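Local coordinates for protein pumilio homolog 23 (Arabidopsis thaliana, PDB 5WZJ) that binds RNA sequence-specifically through pumilio repeats, recognises a segment of 18S rRNA, and probably regulates translation and mRNA stability, at residues Ser360-Gln371 and Met428-Phe439; Arg395-Leu403 and Pro446-Met454. All coordinates share one frame; numbering follows the deposited sequence.

Interaction 1 (Ser360-Gln371 and Met428-Phe439); sequences SGVVASLIAVSQ and MGCLILQGIFKF. With nucleotides of chain B.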
loop_
_atom_site.group_PDB
_atom_site.type_symbol
_atom_site.label_atom_id
_atom_site.label_comp_id
_atom_site.label_asym_id
_atom_site.label_seq_id
_atom_site.Cartn_x
_atom_site.Cartn_y
_atom_site.Cartn_z
ATOM N N SER A 360 5.226 -12.769 -11.113
ATOM C CA SER A 360 4.826 -13.635 -10.007
ATOM C C SER A 360 3.690 -13.050 -9.162
ATOM O O SER A 360 3.004 -13.802 -8.472
ATOM C CB SER A 360 6.041 -13.936 -9.115
ATOM O OG SER A 360 6.652 -12.749 -8.632
ATOM N N GLY A 361 3.470 -11.736 -9.196
ATOM C CA GLY A 361 2.340 -11.177 -8.470
ATOM C C GLY A 361 1.000 -11.649 -9.004
ATOM O O GLY A 361 0.029 -11.766 -8.248
ATOM N N VAL A 362 0.922 -11.932 -10.305
ATOM C CA VAL A 362 -0.308 -12.501 -10.857
ATOM C C VAL A 362 -0.558 -13.872 -10.248
ATOM O O VAL A 362 -1.673 -14.194 -9.825
ATOM C CB VAL A 362 -0.233 -12.582 -12.395
ATOM C CG1 VAL A 362 -1.501 -13.239 -12.953
ATOM C CG2 VAL A 362 -0.017 -11.199 -13.006
ATOM N N VAL A 363 0.490 -14.700 -10.199
ATOM C CA VAL A 363 0.380 -16.030 -9.603
ATOM C C VAL A 363 -0.011 -15.921 -8.137
ATOM O O VAL A 363 -0.929 -16.603 -7.669
ATOM C CB VAL A 363 1.703 -16.803 -9.782
ATOM C CG1 VAL A 363 1.625 -18.153 -9.085
ATOM C CG2 VAL A 363 2.001 -16.996 -11.258
ATOM N N ALA A 364 0.682 -15.052 -7.391
ATOM C CA ALA A 364 0.360 -14.844 -5.981
ATOM C C ALA A 364 -1.096 -14.438 -5.789
ATOM O O ALA A 364 -1.766 -14.908 -4.866
ATOM C CB ALA A 364 1.282 -13.768 -5.391
ATOM N N SER A 365 -1.603 -13.545 -6.642
ATOM C CA SER A 365 -2.982 -13.102 -6.476
ATOM C C SER A 365 -3.957 -14.248 -6.697
ATOM O O SER A 365 -4.942 -14.377 -5.964
ATOM C CB SER A 365 -3.290 -11.944 -7.435
ATOM O OG SER A 365 -2.460 -10.826 -7.157
ATOM N N LEU A 366 -3.721 -15.072 -7.719
ATOM C CA LEU A 366 -4.658 -16.155 -8.005
ATOM C C LEU A 366 -4.664 -17.182 -6.880
ATOM O O LEU A 366 -5.732 -17.627 -6.435
ATOM C CB LEU A 366 -4.311 -16.813 -9.341
ATOM C CG LEU A 366 -5.365 -17.769 -9.887
ATOM C CD1 LEU A 366 -6.686 -17.039 -10.125
ATOM C CD2 LEU A 366 -4.886 -18.458 -11.172
ATOM N N ILE A 367 -3.485 -17.538 -6.384
ATOM C CA ILE A 367 -3.403 -18.480 -5.272
ATOM C C ILE A 367 -4.114 -17.925 -4.043
ATOM O O ILE A 367 -4.866 -18.639 -3.368
ATOM C CB ILE A 367 -1.930 -18.816 -4.977
ATOM C CG1 ILE A 367 -1.318 -19.565 -6.170
ATOM C CG2 ILE A 367 -1.823 -19.631 -3.698
ATOM C CD1 ILE A 367 0.166 -19.782 -6.055
ATOM N N ALA A 368 -3.913 -16.639 -3.748
ATOM C CA ALA A 368 -4.508 -16.061 -2.546
ATOM C C ALA A 368 -6.029 -16.030 -2.631
ATOM O O ALA A 368 -6.718 -16.264 -1.630
ATOM C CB ALA A 368 -3.962 -14.651 -2.315
ATOM N N VAL A 369 -6.576 -15.734 -3.813
ATOM C CA VAL A 369 -8.025 -15.635 -3.922
ATOM C C VAL A 369 -8.686 -17.010 -3.965
ATOM O O VAL A 369 -9.859 -17.126 -3.599
ATOM C CB VAL A 369 -8.429 -14.790 -5.142
ATOM C CG1 VAL A 369 -8.407 -15.625 -6.416
ATOM C CG2 VAL A 369 -9.802 -14.173 -4.920
ATOM N N SER A 370 -7.977 -18.060 -4.406
ATOM C CA SER A 370 -8.531 -19.406 -4.263
ATOM C C SER A 370 -8.823 -19.701 -2.800
ATOM O O SER A 370 -9.874 -20.262 -2.457
ATOM C CB SER A 370 -7.568 -20.450 -4.836
ATOM O OG SER A 370 -6.664 -20.906 -3.851
ATOM N N GLN A 371 -7.917 -19.280 -1.923
ATOM C CA GLN A 371 -8.090 -19.463 -0.490
ATOM C C GLN A 371 -9.317 -18.718 0.018
ATOM O O GLN A 371 -10.089 -19.254 0.821
ATOM C CB GLN A 371 -6.826 -18.981 0.206
ATOM C CG GLN A 371 -6.649 -19.389 1.618
ATOM C CD GLN A 371 -5.300 -18.934 2.110
ATOM O OE1 GLN A 371 -5.199 -17.985 2.888
ATOM N NE2 GLN A 371 -4.246 -19.583 1.626
ATOM N N MET A 428 8.290 -11.520 -3.486
ATOM C CA MET A 428 7.001 -12.068 -3.893
ATOM C C MET A 428 6.971 -13.587 -3.734
ATOM O O MET A 428 5.938 -14.158 -3.358
ATOM C CB MET A 428 6.681 -11.661 -5.335
ATOM C CG MET A 428 5.299 -12.096 -5.793
ATOM S SD MET A 428 3.962 -11.388 -4.804
ATOM C CE MET A 428 4.011 -9.685 -5.359
ATOM N N GLY A 429 8.097 -14.256 -3.995
ATOM C CA GLY A 429 8.159 -15.684 -3.736
ATOM C C GLY A 429 7.885 -16.003 -2.280
ATOM O O GLY A 429 7.144 -16.937 -1.964
ATOM N N CYS A 430 8.445 -15.201 -1.370
ATOM C CA CYS A 430 8.193 -15.421 0.050
ATOM C C CYS A 430 6.761 -15.057 0.440
ATOM O O CYS A 430 6.188 -15.695 1.327
ATOM C CB CYS A 430 9.207 -14.647 0.887
ATOM S SG CYS A 430 10.878 -15.321 0.788
ATOM N N LEU A 431 6.152 -14.069 -0.227
ATOM C CA LEU A 431 4.740 -13.780 0.026
ATOM C C LEU A 431 3.842 -14.907 -0.479
ATOM O O LEU A 431 2.864 -15.265 0.187
ATOM C CB LEU A 431 4.333 -12.443 -0.615
ATOM C CG LEU A 431 4.903 -11.172 0.034
ATOM C CD1 LEU A 431 4.740 -9.962 -0.909
ATOM C CD2 LEU A 431 4.238 -10.887 1.381
ATOM N N ILE A 432 4.146 -15.464 -1.658
ATOM C CA ILE A 432 3.422 -16.641 -2.136
ATOM C C ILE A 432 3.466 -17.746 -1.084
ATOM O O ILE A 432 2.440 -18.335 -0.722
ATOM C CB ILE A 432 4.011 -17.118 -3.475
ATOM C CG1 ILE A 432 3.719 -16.097 -4.573
ATOM C CG2 ILE A 432 3.438 -18.483 -3.868
ATOM C CD1 ILE A 432 4.410 -16.398 -5.887
ATOM N N LEU A 433 4.660 -17.996 -0.539
ATOM C CA LEU A 433 4.845 -19.061 0.446
ATOM C C LEU A 433 4.081 -18.768 1.731
ATOM O O LEU A 433 3.523 -19.681 2.350
ATOM C CB LEU A 433 6.339 -19.236 0.728
ATOM C CG LEU A 433 7.142 -19.899 -0.401
ATOM C CD1 LEU A 433 8.643 -19.699 -0.190
ATOM C CD2 LEU A 433 6.818 -21.394 -0.458
ATOM N N GLN A 434 4.044 -17.496 2.148
ATOM C CA GLN A 434 3.228 -17.123 3.300
ATOM C C GLN A 434 1.768 -17.458 3.058
ATOM O O GLN A 434 1.072 -17.929 3.966
ATOM C CB GLN A 434 3.398 -15.625 3.604
ATOM C CG GLN A 434 4.787 -15.290 4.158
ATOM C CD GLN A 434 5.085 -13.819 4.113
ATOM O OE1 GLN A 434 4.425 -13.027 4.776
ATOM N NE2 GLN A 434 6.076 -13.441 3.328
ATOM N N GLY A 435 1.283 -17.216 1.837
ATOM C CA GLY A 435 -0.087 -17.583 1.512
ATOM C C GLY A 435 -0.275 -19.089 1.427
ATOM O O GLY A 435 -1.301 -19.616 1.864
ATOM N N ILE A 436 0.711 -19.795 0.855
ATOM C CA ILE A 436 0.663 -21.259 0.774
ATOM C C ILE A 436 0.406 -21.859 2.150
ATOM O O ILE A 436 -0.451 -22.736 2.318
ATOM C CB ILE A 436 1.967 -21.803 0.154
ATOM C CG1 ILE A 436 1.991 -21.537 -1.357
ATOM C CG2 ILE A 436 2.171 -23.307 0.465
ATOM C CD1 ILE A 436 1.056 -22.435 -2.134
ATOM N N PHE A 437 1.122 -21.379 3.162
ATOM C CA PHE A 437 1.026 -22.026 4.463
ATOM C C PHE A 437 -0.240 -21.652 5.221
ATOM O O PHE A 437 -0.432 -22.120 6.349
ATOM C CB PHE A 437 2.291 -21.746 5.288
ATOM C CG PHE A 437 3.467 -22.569 4.821
ATOM C CD1 PHE A 437 3.406 -23.958 4.884
ATOM C CD2 PHE A 437 4.586 -21.972 4.250
ATOM C CE1 PHE A 437 4.455 -24.748 4.411
ATOM C CE2 PHE A 437 5.651 -22.752 3.778
ATOM C CZ PHE A 437 5.581 -24.140 3.856
ATOM N N LYS A 438 -1.132 -20.877 4.613
ATOM C CA LYS A 438 -2.455 -20.682 5.180
ATOM C C LYS A 438 -3.480 -21.679 4.652
ATOM O O LYS A 438 -4.565 -21.785 5.233
ATOM C CB LYS A 438 -2.913 -19.237 4.936
ATOM C CG LYS A 438 -2.175 -18.239 5.839
ATOM C CD LYS A 438 -2.426 -16.798 5.431
ATOM C CE LYS A 438 -3.894 -16.443 5.539
ATOM N NZ LYS A 438 -4.198 -15.164 4.830
ATOM N N PHE A 439 -3.167 -22.426 3.588
ATOM C CA PHE A 439 -4.050 -23.506 3.155
ATOM C C PHE A 439 -4.092 -24.626 4.200
ATOM O O PHE A 439 -3.171 -24.802 5.006
ATOM C CB PHE A 439 -3.591 -24.099 1.816
ATOM C CG PHE A 439 -3.828 -23.204 0.618
ATOM C CD1 PHE A 439 -5.075 -23.143 0.008
ATOM C CD2 PHE A 439 -2.794 -22.446 0.087
ATOM C CE1 PHE A 439 -5.291 -22.334 -1.103
ATOM C CE2 PHE A 439 -3.001 -21.635 -1.027
ATOM C CZ PHE A 439 -4.249 -21.581 -1.624
ATOM P P A B 3 10.250 -3.503 7.518
ATOM O OP1 A B 3 10.881 -2.178 7.261
ATOM O OP2 A B 3 8.780 -3.614 7.696
ATOM O "O5'" A B 3 10.696 -4.470 6.332
ATOM C "C5'" A B 3 12.070 -4.647 6.004
ATOM C "C4'" A B 3 12.244 -5.677 4.913
ATOM O "O4'" A B 3 11.833 -6.978 5.403
ATOM C "C3'" A B 3 11.407 -5.469 3.652
ATOM O "O3'" A B 3 12.002 -4.552 2.749
ATOM C "C2'" A B 3 11.273 -6.883 3.088
ATOM O "O2'" A B 3 12.433 -7.264 2.359
ATOM C "C1'" A B 3 11.221 -7.718 4.366
ATOM N N9 A B 3 9.848 -8.055 4.776
ATOM C C8 A B 3 9.159 -7.588 5.874
ATOM N N7 A B 3 7.954 -8.111 5.987
ATOM C C5 A B 3 7.862 -8.985 4.895
ATOM C C6 A B 3 6.851 -9.846 4.436
ATOM N N6 A B 3 5.668 -9.978 5.042
ATOM N N1 A B 3 7.089 -10.581 3.320
ATOM C C2 A B 3 8.264 -10.456 2.699
ATOM N N3 A B 3 9.293 -9.679 3.035
ATOM C C4 A B 3 9.024 -8.963 4.146
ATOM P P U B 6 9.932 -6.990 -8.307
ATOM O OP1 U B 6 10.193 -8.364 -8.801
ATOM O OP2 U B 6 10.810 -6.394 -7.284
ATOM O "O5'" U B 6 9.894 -5.978 -9.535
ATOM C "C5'" U B 6 10.709 -6.146 -10.686
ATOM C "C4'" U B 6 10.005 -5.620 -11.911
ATOM O "O4'" U B 6 8.965 -6.562 -12.290
ATOM C "C3'" U B 6 9.308 -4.268 -11.715
ATOM O "O3'" U B 6 9.390 -3.490 -12.912
ATOM C "C2'" U B 6 7.855 -4.664 -11.449
ATOM O "O2'" U B 6 6.907 -3.675 -11.791
ATOM C "C1'" U B 6 7.707 -5.906 -12.325
ATOM N N1 U B 6 6.684 -6.867 -11.874
ATOM C C2 U B 6 5.535 -7.000 -12.638
ATOM O O2 U B 6 5.332 -6.339 -13.650
ATOM N N3 U B 6 4.628 -7.925 -12.175
ATOM C C4 U B 6 4.758 -8.729 -11.058
ATOM O O4 U B 6 3.860 -9.529 -10.766
ATOM C C5 U B 6 5.977 -8.538 -10.326
ATOM C C6 U B 6 6.875 -7.633 -10.742
ATOM P P U B 5 7.674 -3.730 -3.253
ATOM O OP1 U B 5 9.152 -3.633 -3.297
ATOM O OP2 U B 5 6.802 -2.550 -3.477
ATOM O "O5'" U B 5 7.215 -4.864 -4.274
ATOM C "C5'" U B 5 7.825 -6.148 -4.250
ATOM C "C4'" U B 5 7.613 -6.878 -5.551
ATOM O "O4'" U B 5 6.206 -7.218 -5.681
ATOM C "C3'" U B 5 7.973 -6.079 -6.798
ATOM O "O3'" U B 5 8.414 -6.983 -7.798
ATOM C "C2'" U B 5 6.626 -5.489 -7.215
ATOM O "O2'" U B 5 6.537 -5.137 -8.578
ATOM C "C1'" U B 5 5.677 -6.630 -6.858
ATOM N N1 U B 5 4.301 -6.211 -6.559
ATOM C C2 U B 5 3.293 -6.838 -7.264
ATOM O O2 U B 5 3.515 -7.675 -8.116
ATOM N N3 U B 5 2.018 -6.442 -6.951
ATOM C C4 U B 5 1.662 -5.501 -6.011
ATOM O O4 U B 5 0.470 -5.264 -5.851
ATOM C C5 U B 5 2.756 -4.899 -5.309
ATOM C C6 U B 5 4.016 -5.270 -5.593
#

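Interaction 2 (Arg395-Leu403 and Pro446-Met454); sequences RISILPRLL and PYITSLTSM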
loop_
_atom_site.group_PDB
_atom_site.type_symbol
_atom_site.label_atom_id
_atom_site.label_comp_id
_atom_site.label_asym_id
_atom_site.label_seq_id
_atom_site.Cartn_x
_atom_site.Cartn_y
_atom_site.Cartn_z
ATOM N N ARG A 395 10.771 -31.847 -7.327
ATOM C CA ARG A 395 9.713 -31.305 -6.467
ATOM C C ARG A 395 10.169 -31.102 -5.024
ATOM O O ARG A 395 9.615 -30.244 -4.323
ATOM C CB ARG A 395 8.481 -32.213 -6.502
ATOM C CG ARG A 395 7.735 -32.161 -7.830
ATOM C CD ARG A 395 6.710 -33.268 -7.943
ATOM N NE ARG A 395 5.558 -33.073 -7.068
ATOM C CZ ARG A 395 4.460 -32.408 -7.422
ATOM N NH1 ARG A 395 3.445 -32.303 -6.572
ATOM N NH2 ARG A 395 4.380 -31.840 -8.630
ATOM N N ILE A 396 11.165 -31.864 -4.556
ATOM C CA ILE A 396 11.675 -31.669 -3.200
ATOM C C ILE A 396 12.295 -30.279 -3.034
ATOM O O ILE A 396 12.446 -29.790 -1.909
ATOM C CB ILE A 396 12.688 -32.789 -2.844
ATOM C CG1 ILE A 396 13.050 -32.764 -1.354
ATOM C CG2 ILE A 396 13.937 -32.658 -3.688
ATOM C CD1 ILE A 396 11.912 -33.162 -0.427
ATOM N N SER A 397 12.622 -29.611 -4.137
ATOM C CA SER A 397 13.270 -28.307 -4.100
ATOM C C SER A 397 12.289 -27.151 -4.273
ATOM O O SER A 397 12.713 -26.028 -4.563
ATOM C CB SER A 397 14.362 -28.241 -5.169
ATOM O OG SER A 397 15.421 -29.118 -4.827
ATOM N N ILE A 398 10.989 -27.393 -4.105
ATOM C CA ILE A 398 10.033 -26.320 -4.359
ATOM C C ILE A 398 10.294 -25.132 -3.433
ATOM O O ILE A 398 10.239 -23.974 -3.863
ATOM C CB ILE A 398 8.588 -26.849 -4.259
ATOM C CG1 ILE A 398 7.581 -25.725 -4.511
ATOM C CG2 ILE A 398 8.337 -27.478 -2.926
ATOM C CD1 ILE A 398 7.697 -25.112 -5.893
ATOM N N LEU A 399 10.622 -25.390 -2.159
ATOM C CA LEU A 399 10.852 -24.279 -1.236
ATOM C C LEU A 399 12.072 -23.471 -1.614
ATOM O O LEU A 399 11.951 -22.234 -1.790
ATOM C CB LEU A 399 10.913 -24.791 0.212
ATOM C CG LEU A 399 9.840 -24.252 1.163
ATOM C CD1 LEU A 399 9.860 -22.714 1.219
ATOM C CD2 LEU A 399 8.454 -24.763 0.752
ATOM N N PRO A 400 13.282 -24.034 -1.767
ATOM C CA PRO A 400 14.430 -23.211 -2.167
ATOM C C PRO A 400 14.199 -22.417 -3.443
ATOM O O PRO A 400 14.622 -21.259 -3.535
ATOM C CB PRO A 400 15.561 -24.235 -2.359
ATOM C CG PRO A 400 15.188 -25.386 -1.510
ATOM C CD PRO A 400 13.677 -25.445 -1.549
ATOM N N ARG A 401 13.536 -23.012 -4.434
ATOM C CA ARG A 401 13.352 -22.305 -5.692
ATOM C C ARG A 401 12.400 -21.126 -5.540
ATOM O O ARG A 401 12.597 -20.095 -6.186
ATOM C CB ARG A 401 12.863 -23.269 -6.772
ATOM C CG ARG A 401 13.904 -24.343 -7.125
ATOM C CD ARG A 401 13.381 -25.338 -8.123
ATOM N NE ARG A 401 14.390 -26.348 -8.436
ATOM C CZ ARG A 401 14.292 -27.220 -9.436
ATOM N NH1 ARG A 401 13.229 -27.207 -10.235
ATOM N NH2 ARG A 401 15.264 -28.101 -9.642
ATOM N N LEU A 402 11.384 -21.242 -4.684
ATOM C CA LEU A 402 10.482 -20.109 -4.493
ATOM C C LEU A 402 11.108 -19.038 -3.609
ATOM O O LEU A 402 10.906 -17.841 -3.846
ATOM C CB LEU A 402 9.153 -20.577 -3.897
ATOM C CG LEU A 402 8.160 -21.185 -4.892
ATOM C CD1 LEU A 402 7.045 -21.894 -4.156
ATOM C CD2 LEU A 402 7.594 -20.128 -5.832
ATOM N N LEU A 403 11.870 -19.443 -2.586
ATOM C CA LEU A 403 12.605 -18.466 -1.781
ATOM C C LEU A 403 13.536 -17.602 -2.623
ATOM O O LEU A 403 13.744 -16.424 -2.307
ATOM C CB LEU A 403 13.412 -19.175 -0.693
ATOM C CG LEU A 403 12.613 -19.872 0.408
ATOM C CD1 LEU A 403 13.573 -20.721 1.245
ATOM C CD2 LEU A 403 11.861 -18.831 1.275
ATOM N N PRO A 446 3.434 -31.181 -0.539
ATOM C CA PRO A 446 4.774 -30.968 -1.116
ATOM C C PRO A 446 5.519 -29.796 -0.489
ATOM O O PRO A 446 6.752 -29.852 -0.370
ATOM C CB PRO A 446 4.483 -30.707 -2.602
ATOM C CG PRO A 446 3.120 -31.269 -2.848
ATOM C CD PRO A 446 2.374 -31.120 -1.567
ATOM N N TYR A 447 4.812 -28.737 -0.077
ATOM C CA TYR A 447 5.497 -27.584 0.506
ATOM C C TYR A 447 5.977 -27.888 1.915
ATOM O O TYR A 447 7.095 -27.512 2.288
ATOM C CB TYR A 447 4.576 -26.356 0.512
ATOM C CG TYR A 447 4.138 -25.943 -0.865
ATOM C CD1 TYR A 447 3.043 -26.558 -1.473
ATOM C CD2 TYR A 447 4.818 -24.950 -1.572
ATOM C CE1 TYR A 447 2.626 -26.190 -2.731
ATOM C CE2 TYR A 447 4.408 -24.577 -2.856
ATOM C CZ TYR A 447 3.301 -25.207 -3.424
ATOM O OH TYR A 447 2.859 -24.862 -4.687
ATOM N N ILE A 448 5.136 -28.561 2.712
ATOM C CA ILE A 448 5.517 -28.923 4.077
ATOM C C ILE A 448 6.709 -29.873 4.059
ATOM O O ILE A 448 7.664 -29.718 4.836
ATOM C CB ILE A 448 4.323 -29.549 4.820
ATOM C CG1 ILE A 448 3.221 -28.515 5.048
ATOM C CG2 ILE A 448 4.769 -30.145 6.150
ATOM C CD1 ILE A 448 1.872 -29.129 5.414
ATOM N N THR A 449 6.666 -30.881 3.181
ATOM C CA THR A 449 7.785 -31.819 3.101
ATOM C C THR A 449 9.057 -31.113 2.645
ATOM O O THR A 449 10.130 -31.313 3.226
ATOM C CB THR A 449 7.436 -32.984 2.164
ATOM O OG1 THR A 449 6.509 -33.862 2.826
ATOM C CG2 THR A 449 8.688 -33.762 1.788
ATOM N N SER A 450 8.946 -30.246 1.635
ATOM C CA SER A 450 10.126 -29.560 1.116
ATOM C C SER A 450 10.731 -28.634 2.162
ATOM O O SER A 450 11.958 -28.594 2.331
ATOM C CB SER A 450 9.762 -28.778 -0.149
ATOM O OG SER A 450 10.871 -28.034 -0.644
ATOM N N LEU A 451 9.889 -27.875 2.874
ATOM C CA LEU A 451 10.417 -26.959 3.885
ATOM C C LEU A 451 11.059 -27.723 5.038
ATOM O O LEU A 451 12.158 -27.373 5.486
ATOM C CB LEU A 451 9.316 -26.038 4.422
ATOM C CG LEU A 451 9.767 -25.067 5.531
ATOM C CD1 LEU A 451 10.730 -24.009 4.989
ATOM C CD2 LEU A 451 8.582 -24.377 6.203
ATOM N N THR A 452 10.367 -28.742 5.568
ATOM C CA THR A 452 10.916 -29.443 6.732
ATOM C C THR A 452 12.072 -30.366 6.374
ATOM O O THR A 452 12.778 -30.811 7.287
ATOM C CB THR A 452 9.851 -30.264 7.461
ATOM O OG1 THR A 452 9.298 -31.242 6.569
ATOM C CG2 THR A 452 8.743 -29.359 7.994
ATOM N N SER A 453 12.272 -30.665 5.084
ATOM C CA SER A 453 13.420 -31.452 4.632
ATOM C C SER A 453 14.685 -30.634 4.464
ATOM O O SER A 453 15.766 -31.221 4.405
ATOM C CB SER A 453 13.141 -32.123 3.282
ATOM O OG SER A 453 12.155 -33.127 3.422
ATOM N N MET A 454 14.576 -29.313 4.318
ATOM C CA MET A 454 15.756 -28.500 4.049
ATOM C C MET A 454 16.783 -28.700 5.156
ATOM O O MET A 454 16.433 -28.844 6.331
ATOM C CB MET A 454 15.380 -27.014 3.932
ATOM C CG MET A 454 14.660 -26.646 2.632
ATOM S SD MET A 454 13.987 -24.964 2.687
ATOM C CE MET A 454 15.430 -24.011 3.128
HETATM O O HOH W 1 8.190 -31.451 -2.414
#

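Interaction 1 (Ser360-Gln371 and Met428-Phe439)
Gln-371 reaches across to the end of helix 428-436, where its NE2 gives a hydrogen bond to Gly-435 O (3.0 Å). CG stands anti to the backbone N (chi1 -165°) and the chain runs on extended, which carries the amide over the Phe-439 ring: NE2 hangs above the ring centre, amide and ring nearly perpendicular. Gly-435 O also accepts from Lys-438 N, which comes from the opposite face of its carbonyl plane. Ile-367 CG2 meets the ring at its edge, 3.5 Å from Phe-439 CE2; Ser-370 OG also lies at the edge, near the ring plane, and bonds back to Ile-367 O. Farther along the two nearly parallel helices, Ala-364 CB presses tightly on Ile-432 CG1 (3.5 Å) and touches Met-428 SD (3.6 Å). The Met-428 side chain folds back twice beyond CG, which brings CE to U5 of chain B, 3.3 Å from its O4'. RNA is read from both helices: Gly-361 N donates to U6 of chain B O4 (2.7 Å), and Gln-434 NE2 to A3 of chain B N1 (3.0 Å, nearly straight at 170°). Side by side, these helices form part of the RNA-binding concave surface of the pumilio superhelix, with helix 337-347 packing on Leu-366 and Val-369 and helix 468-477 on Cys-430 and Gln-434.

Interaction 2 (Arg395-Leu403 and Pro446-Met454)
Helix 398-403 and helix 446-453 cross almost at right angles (-84°), their axes 8.8 Å apart, and come together where Ile-396 and Leu-399 face Ser-450 and Leu-451. Ser-450 OG, anti to its own backbone N (chi1 177°), reaches into the turn that leads into helix 398-403. It donates to Ile-396 O (2.7 Å), approaching from above the carbonyl plane, and accepts from Leu-399 N (3.1 Å, 163° at the hydrogen), so one buried hydroxyl is gripped twice. Ser-450 CB meanwhile sits tightly against Ile-398 CG2 (3.4 Å). With an alanine here, Leu-399 N and Ile-396 O would probably both be left without this partner, and the start of helix 398-403 would be less firmly tied to helix 446-453. Leu-399 lays CG against Leu-451 CB (3.8 Å) and its CB near Met-454 SD, while Leu-402 CD1 touches the Tyr-447 ring at its edge, 4.0 Å from CE2. One water bridges the backbones, donating to Arg-395 O and to Pro-446 O. Helix 377-388 flanks one end, where Glu-382 forms a salt bridge with Arg-395 NH1 and Cys-381 O accepts from Tyr-447 OH. Helix 468-477 meets Leu-399 and Leu-451, while helix 482-490 packs on Ile-448 and Leu-451.

Overall arrangement
The two interactions, centres about 15 Å apart, touch through apolar side chains. Helix 427-436 of interaction 1 turns its other side to interaction 2: Leu-433 CD1 packs on Leu-399 CD1 at 3.5 Å, and Ile-436 CG2 on Tyr-447 CG, also at 3.5 Å. Helix 445-453 follows helix 427-436 in the chain, and the segments of the two contacts alternate along it. Both are largely buried. In interaction 1 near-parallel helices present backbone and side chains to the bases, whereas interaction 2, a near-perpendicular crossing farther from the chain centre, stays about 9 Å (nearest atom) from the RNA. There a serine hydroxyl grips the backbone of the other segment, one water joins two backbone carbonyls, and Ile-396 and Thr-449 lie exposed at the margin.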